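Bak protein (Grouper iridovirus, PDB 5VMN) is a viral Bcl-2 protein that inhibits host-cell apoptosis by exclusively sequestering Bim. Local coordinates at residues L74-S78 against L98-F102; P51-I56 against I77-Y81; E26-Q30 against C120-L125. All coordinates share one frame; numbering follows the deposited sequence.

Contact 1 of 3, residues L74-S78 against L98-F102; sequences LLGIS and LERFF
The Phe101 ring receives Leu74, whose methyl CD2 lies 3.5 Å from Phe101 CD2 and meets CE2 equally closely. It arrives at a slant to the ring. The edge of Phe101 is turned onto its neighbour: Phe101 CD2 stands over the centre of one face of the Phe102 ring, 3.8 Å above its plane. The far end of Phe102 reaches the other helix, where Phe102 CE2 touches Leu75 CD2 at 4.0 Å and Phe102 CZ approaches Leu74 CD2. Elsewhere round Phe102, the Trp117 ring meets it edge-to-face, and Phe11 lies nearly parallel to it. Leu74 holds CG opposite its backbone N (chi1 173°), which carries its CD2 branch across to both phenylalanines. Leu98 touches both Leu75 and Ser78. Its CD2 is 4.1 Å from Leu75 CD2, and these two side chains cross at about a right angle. The same Leu98 CD2 lies 3.7 Å from Ser78 OG. The two segments run nearly antiparallel, at 165°, with their axes 12.2 Å apart. They belong to helices 68-84 and 88-103, the central helical hairpin of the Bcl-2 fold. Helix 53-60 also packs here, with Ile53 against both Ser78 and Leu98. The one hydroxyl is turned back to its own helix: Ser78 OG gives a hydrogen bond of 2.9 Å to Leu74 O. That carbonyl also accepts the helical bond from Ser78 N, and the two donors come from opposite faces of its plane. The polar group is therefore satisfied inside the helix. No hydrogen bond spans the segments, so branched methyls and aromatic rings make this buried interface.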
# COMPACT_ATOMS: atom_id res chain seq x y z
N LEU A 74 -5.50 -1.59 -0.76
CA LEU A 74 -4.82 -1.55 0.54
C LEU A 74 -4.02 -0.26 0.69
O LEU A 74 -4.04 0.39 1.76
CB LEU A 74 -3.91 -2.77 0.68
CG LEU A 74 -3.03 -2.74 1.92
CD1 LEU A 74 -3.88 -2.82 3.18
CD2 LEU A 74 -1.99 -3.87 1.87
N LEU A 75 -3.29 0.13 -0.35
CA LEU A 75 -2.55 1.37 -0.26
C LEU A 75 -3.49 2.56 -0.06
O LEU A 75 -3.18 3.48 0.70
CB LEU A 75 -1.69 1.55 -1.52
CG LEU A 75 -0.60 0.51 -1.73
CD1 LEU A 75 0.12 0.81 -3.04
CD2 LEU A 75 0.38 0.52 -0.61
N GLY A 76 -4.61 2.59 -0.78
CA GLY A 76 -5.50 3.72 -0.68
C GLY A 76 -6.10 3.85 0.70
O GLY A 76 -6.32 4.95 1.19
N ILE A 77 -6.44 2.72 1.31
CA ILE A 77 -6.91 2.72 2.71
C ILE A 77 -5.80 3.22 3.62
O ILE A 77 -6.03 4.05 4.52
CB ILE A 77 -7.37 1.31 3.11
CG1 ILE A 77 -8.64 0.93 2.35
CG2 ILE A 77 -7.68 1.23 4.63
CD1 ILE A 77 -8.91 -0.52 2.40
N SER A 78 -4.59 2.72 3.43
CA SER A 78 -3.48 3.19 4.25
C SER A 78 -3.30 4.70 4.12
O SER A 78 -2.99 5.38 5.10
CB SER A 78 -2.18 2.47 3.86
OG SER A 78 -2.35 1.07 4.00
N LEU A 98 2.52 -1.30 6.93
CA LEU A 98 2.53 -1.57 5.49
C LEU A 98 3.75 -2.38 5.10
O LEU A 98 3.65 -3.38 4.38
CB LEU A 98 2.53 -0.26 4.71
CG LEU A 98 1.27 0.20 4.05
CD1 LEU A 98 1.61 1.40 3.21
CD2 LEU A 98 0.66 -0.87 3.21
N GLU A 99 4.93 -1.94 5.54
CA GLU A 99 6.15 -2.66 5.21
C GLU A 99 6.07 -4.11 5.68
O GLU A 99 6.46 -5.03 4.95
CB GLU A 99 7.36 -1.96 5.81
CG GLU A 99 7.60 -0.58 5.21
CD GLU A 99 8.52 0.29 6.04
OE1 GLU A 99 8.59 0.11 7.27
OE2 GLU A 99 9.18 1.18 5.45
N ARG A 100 5.55 -4.33 6.89
CA ARG A 100 5.44 -5.67 7.43
C ARG A 100 4.56 -6.54 6.54
O ARG A 100 4.87 -7.71 6.29
CB ARG A 100 4.91 -5.62 8.87
CG ARG A 100 5.42 -6.66 9.85
CD ARG A 100 5.33 -6.16 11.31
NE ARG A 100 4.02 -5.55 11.57
CZ ARG A 100 3.81 -4.37 12.15
NH1 ARG A 100 4.82 -3.61 12.58
NH2 ARG A 100 2.57 -3.94 12.31
N PHE A 101 3.46 -5.98 6.03
CA PHE A 101 2.59 -6.75 5.16
C PHE A 101 3.34 -7.20 3.91
O PHE A 101 3.26 -8.36 3.51
CB PHE A 101 1.35 -5.95 4.76
CG PHE A 101 0.51 -6.63 3.71
CD1 PHE A 101 -0.27 -7.72 4.05
CD2 PHE A 101 0.57 -6.23 2.39
CE1 PHE A 101 -1.02 -8.37 3.11
CE2 PHE A 101 -0.20 -6.88 1.43
CZ PHE A 101 -0.99 -7.96 1.79
N PHE A 102 4.04 -6.27 3.27
CA PHE A 102 4.65 -6.58 1.98
C PHE A 102 5.89 -7.44 2.12
O PHE A 102 6.31 -8.09 1.16
CB PHE A 102 4.97 -5.30 1.21
CG PHE A 102 3.75 -4.65 0.60
CD1 PHE A 102 3.12 -5.23 -0.49
CD2 PHE A 102 3.22 -3.51 1.14
CE1 PHE A 102 1.99 -4.67 -1.02
CE2 PHE A 102 2.10 -2.93 0.58
CZ PHE A 102 1.46 -3.53 -0.48

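Contact 2 of 3, residues P51-I56 against I77-Y81; sequences PNILEI and ISQLY
Pro51, just before helix 53-60, and Ile53 at its start face Tyr81 and Ser78 of helix 68-84, with CA atoms 6.7 Å apart for both Pro51-Tyr81 and Ile53-Ser78. Pro51 puts its CB over one face of the Tyr81 ring, near its centre. This CB is 3.8 Å from the Tyr81 ring centroid and 14° off the normal, a CH-pi contact. Ile56 comes to the ring edge instead, with Ile56 CD1 3.8 Å from Tyr81 CE2. The same methyl touches Ile77 CG2. Ile53 CD1 meets the ring obliquely, 3.8 Å from Tyr81 CD2. With CG2 opposite the backbone N, Ile53 sets this branch 3.3 Å from Ser78 OG. Phe44 meets the Tyr81 ring edge-to-face. Asn52 is the N-cap of helix 53-60: its OD1 accepts from Glu55 N at 3.1 Å, with the donor well above the carbonyl plane. Helices 53-60 and 68-84 correspond to those that help line the ligand groove in Bcl-2 relatives. Tyr81 OH bonds to Pro48 O and accepts from a water that in turn accepts from Asn52 N. The tyrosine thus packs through its ring while its hydroxyl ties helix 68-84 to the chain that leads into helix 53-60.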
# COMPACT_ATOMS: atom_id res chain seq x y z
N PRO A 51 -5.69 2.35 13.20
CA PRO A 51 -5.26 1.56 12.04
C PRO A 51 -4.60 0.24 12.42
O PRO A 51 -3.78 0.17 13.34
CB PRO A 51 -4.24 2.46 11.34
CG PRO A 51 -3.82 3.44 12.33
CD PRO A 51 -4.98 3.64 13.28
N ASN A 52 -4.91 -0.81 11.62
CA ASN A 52 -4.10 -2.04 11.67
C ASN A 52 -3.92 -2.50 10.23
O ASN A 52 -4.68 -3.33 9.72
CB ASN A 52 -4.74 -3.12 12.52
CG ASN A 52 -3.81 -4.28 12.75
OD1 ASN A 52 -2.91 -4.53 11.96
ND2 ASN A 52 -4.03 -5.00 13.84
N ILE A 53 -2.91 -1.94 9.56
CA ILE A 53 -2.78 -2.17 8.13
C ILE A 53 -2.39 -3.61 7.85
O ILE A 53 -2.76 -4.15 6.79
CB ILE A 53 -1.75 -1.21 7.51
CG1 ILE A 53 -2.07 0.25 7.86
CG2 ILE A 53 -1.69 -1.40 6.01
CD1 ILE A 53 -3.42 0.71 7.47
N LEU A 54 -1.60 -4.23 8.72
CA LEU A 54 -1.25 -5.63 8.52
C LEU A 54 -2.49 -6.50 8.51
O LEU A 54 -2.67 -7.35 7.62
CB LEU A 54 -0.26 -6.09 9.59
CG LEU A 54 0.14 -7.55 9.54
CD1 LEU A 54 0.79 -7.85 8.20
CD2 LEU A 54 1.11 -7.82 10.68
N GLU A 55 -3.40 -6.26 9.45
CA GLU A 55 -4.65 -7.01 9.50
C GLU A 55 -5.47 -6.77 8.24
O GLU A 55 -6.03 -7.71 7.66
CB GLU A 55 -5.47 -6.60 10.73
CG GLU A 55 -6.78 -7.32 10.81
CD GLU A 55 -7.54 -7.03 12.10
OE1 GLU A 55 -8.79 -7.04 12.06
OE2 GLU A 55 -6.88 -6.78 13.13
N ILE A 56 -5.56 -5.51 7.80
CA ILE A 56 -6.35 -5.20 6.61
C ILE A 56 -5.77 -5.89 5.38
O ILE A 56 -6.50 -6.50 4.59
CB ILE A 56 -6.43 -3.68 6.39
CG1 ILE A 56 -7.19 -3.04 7.54
CG2 ILE A 56 -7.17 -3.38 5.07
CD1 ILE A 56 -7.12 -1.52 7.52
N ILE A 77 -6.44 2.72 1.31
CA ILE A 77 -6.91 2.72 2.71
C ILE A 77 -5.80 3.22 3.62
O ILE A 77 -6.03 4.05 4.52
CB ILE A 77 -7.37 1.31 3.11
CG1 ILE A 77 -8.64 0.93 2.35
CG2 ILE A 77 -7.68 1.23 4.63
CD1 ILE A 77 -8.91 -0.52 2.40
N SER A 78 -4.59 2.72 3.43
CA SER A 78 -3.48 3.19 4.25
C SER A 78 -3.30 4.70 4.12
O SER A 78 -2.99 5.38 5.10
CB SER A 78 -2.18 2.47 3.86
OG SER A 78 -2.35 1.07 4.00
N GLN A 79 -3.42 5.23 2.89
CA GLN A 79 -3.30 6.67 2.68
C GLN A 79 -4.37 7.46 3.43
O GLN A 79 -4.07 8.51 4.03
CB GLN A 79 -3.39 6.97 1.18
CG GLN A 79 -3.28 8.46 0.85
CD GLN A 79 -1.92 9.01 1.08
OE1 GLN A 79 -1.04 8.89 0.23
NE2 GLN A 79 -1.72 9.63 2.24
N LEU A 80 -5.60 6.97 3.44
CA LEU A 80 -6.66 7.66 4.16
C LEU A 80 -6.38 7.67 5.66
O LEU A 80 -6.54 8.71 6.32
CB LEU A 80 -8.01 7.00 3.84
CG LEU A 80 -8.47 7.24 2.40
CD1 LEU A 80 -9.64 6.33 2.08
CD2 LEU A 80 -8.92 8.69 2.21
N TYR A 81 -5.90 6.55 6.21
CA TYR A 81 -5.48 6.56 7.61
C TYR A 81 -4.34 7.54 7.84
O TYR A 81 -4.33 8.26 8.85
CB TYR A 81 -5.03 5.17 8.05
CG TYR A 81 -6.13 4.25 8.52
CD1 TYR A 81 -6.85 4.53 9.66
CD2 TYR A 81 -6.36 3.04 7.88
CE1 TYR A 81 -7.82 3.65 10.11
CE2 TYR A 81 -7.34 2.16 8.32
CZ TYR A 81 -8.04 2.47 9.45
OH TYR A 81 -8.99 1.60 9.91
O HOH W 1 -7.62 -0.76 10.77

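Contact 3 of 3, residues E26-Q30 against C120-L125; sequences EIHSQ and CASLDL. With EDO (1,2-ethanediol), chain N.
The last part of helix 116-122, with the tail that follows it, lies against helix 22-37. Gln30 carries the polar part. Its NE2 gives one hydrogen bond to Cys120 O at 3.0 Å and another to Leu123 O at 3.1 Å. The first comes in the carbonyl plane of Cys120, close to the amide plane of Gln30. The second is tilted 22° from the carbonyl plane of Leu123. Gln30 is bent at chi2 (-80°), which turns the amide toward the chain end. Its OE1 accepts from a water at 2.8 Å, and that water accepts from Leu125 N. With donor and acceptor ends both used, the orientation of the amide is fixed. Cys120 O also takes Leu123 N, so this carbonyl has two donors. In the Bcl-2 helical bundle this joins the last helix of the model to one that is early in the chain. Trp68 of helix 68-84 packs against Cys120 and Leu123. On the inner side, Ile27 CD1 touches Cys120 SG at 3.9 Å and lies as near to Ala121 CB. Glu26 lays its CG 3.7 Å from Ala121 CB. Farther out, Leu125 CD1 rests 3.5 Å from Gln30 OE1. On another side of helix 22-37, His28 ND1 is hydrogen-bonded in the ring plane to O2 of an ethanediol, probably from the crystallisation liquor, at 2.8 Å.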
# COMPACT_ATOMS: atom_id res chain seq x y z
N GLU A 26 4.24 7.09 -9.76
CA GLU A 26 3.22 6.46 -10.59
C GLU A 26 2.32 5.54 -9.77
O GLU A 26 1.11 5.48 -10.00
CB GLU A 26 3.88 5.68 -11.75
CG GLU A 26 2.88 5.19 -12.79
CD GLU A 26 2.12 6.33 -13.46
OE1 GLU A 26 1.02 6.09 -14.00
OE2 GLU A 26 2.62 7.47 -13.44
N ILE A 27 2.87 4.83 -8.80
CA ILE A 27 2.02 4.03 -7.93
C ILE A 27 1.05 4.93 -7.18
O ILE A 27 -0.12 4.58 -6.98
CB ILE A 27 2.86 3.18 -6.97
CG1 ILE A 27 3.72 2.18 -7.74
CG2 ILE A 27 1.96 2.45 -5.94
CD1 ILE A 27 2.97 1.20 -8.63
N HIS A 28 1.51 6.09 -6.75
CA HIS A 28 0.64 7.06 -6.08
C HIS A 28 -0.53 7.46 -6.97
O HIS A 28 -1.69 7.47 -6.55
CB HIS A 28 1.48 8.26 -5.67
CG HIS A 28 0.78 9.27 -4.82
ND1 HIS A 28 0.11 10.35 -5.34
CD2 HIS A 28 0.69 9.38 -3.47
CE1 HIS A 28 -0.37 11.09 -4.35
NE2 HIS A 28 -0.03 10.52 -3.21
N SER A 29 -0.23 7.77 -8.23
CA SER A 29 -1.27 8.10 -9.19
C SER A 29 -2.28 6.96 -9.34
O SER A 29 -3.50 7.20 -9.34
CB SER A 29 -0.62 8.46 -10.54
OG SER A 29 -1.60 8.66 -11.54
N GLN A 30 -1.80 5.72 -9.48
CA GLN A 30 -2.69 4.57 -9.60
C GLN A 30 -3.54 4.41 -8.36
O GLN A 30 -4.72 4.06 -8.45
CB GLN A 30 -1.90 3.28 -9.84
CG GLN A 30 -0.97 3.25 -11.08
CD GLN A 30 -1.70 2.98 -12.34
OE1 GLN A 30 -2.42 3.84 -12.84
NE2 GLN A 30 -1.50 1.77 -12.88
N CYS A 120 2.69 -3.10 -12.04
CA CYS A 120 1.59 -2.36 -11.42
C CYS A 120 1.52 -0.94 -11.95
O CYS A 120 0.45 -0.45 -12.32
CB CYS A 120 1.77 -2.33 -9.91
SG CYS A 120 0.32 -1.58 -9.06
N ALA A 121 2.66 -0.26 -11.98
CA ALA A 121 2.69 1.11 -12.48
C ALA A 121 2.22 1.19 -13.92
O ALA A 121 1.75 2.25 -14.35
CB ALA A 121 4.10 1.68 -12.37
N SER A 122 2.37 0.11 -14.68
CA SER A 122 2.11 0.16 -16.10
C SER A 122 0.70 -0.26 -16.48
O SER A 122 0.35 -0.19 -17.66
CB SER A 122 3.11 -0.75 -16.84
OG SER A 122 4.46 -0.32 -16.62
N LEU A 123 -0.10 -0.74 -15.54
CA LEU A 123 -1.48 -1.11 -15.84
C LEU A 123 -2.25 0.09 -16.36
O LEU A 123 -2.16 1.20 -15.83
CB LEU A 123 -2.17 -1.61 -14.58
CG LEU A 123 -1.54 -2.76 -13.83
CD1 LEU A 123 -2.21 -2.89 -12.46
CD2 LEU A 123 -1.65 -4.03 -14.64
N ASP A 124 -3.04 -0.15 -17.40
CA ASP A 124 -3.94 0.87 -17.94
C ASP A 124 -5.23 0.80 -17.13
O ASP A 124 -6.08 -0.06 -17.37
CB ASP A 124 -4.18 0.63 -19.42
CG ASP A 124 -5.02 1.72 -20.06
OD1 ASP A 124 -5.06 1.77 -21.31
OD2 ASP A 124 -5.62 2.53 -19.33
N LEU A 125 -5.38 1.68 -16.16
CA LEU A 125 -6.60 1.75 -15.38
C LEU A 125 -7.56 2.73 -16.02
O LEU A 125 -7.54 2.91 -17.24
CB LEU A 125 -6.31 2.15 -13.94
CG LEU A 125 -5.31 1.25 -13.20
CD1 LEU A 125 -5.10 1.78 -11.79
CD2 LEU A 125 -5.80 -0.19 -13.14
C1 EDO N . 1.43 11.71 -7.97
O1 EDO N . 1.45 11.13 -9.28
C2 EDO N . -0.01 12.09 -7.75
O2 EDO N . -0.75 10.89 -7.95
O HOH W 2 0.36 3.84 -15.69
O HOH W 3 -3.61 3.95 -15.34

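In the fold
Contacts 1 and 2 are buried and share helix 68-84, where Ser78 takes part in both. Their centres lie about 6 Å apart, and they touch where Leu98 CD2 meets Ile53 CG2 at 3.7 Å. Contact 1 is nearest the middle of the chain; it has no hydrogen bond across its segments and rests on apolar side chains. Contact 2 is about 8 Å from the chain's centre and adds a water link to its apolar packing. Contact 3 is only partly buried, about 12 Å from that centre, and is bonded directly through an amide and indirectly through water. It closes a long loop of chain that contains both others. Leu75 on Ile27 connects it to contact 1, while contact 2 lies on the opposite side of the chain's centre.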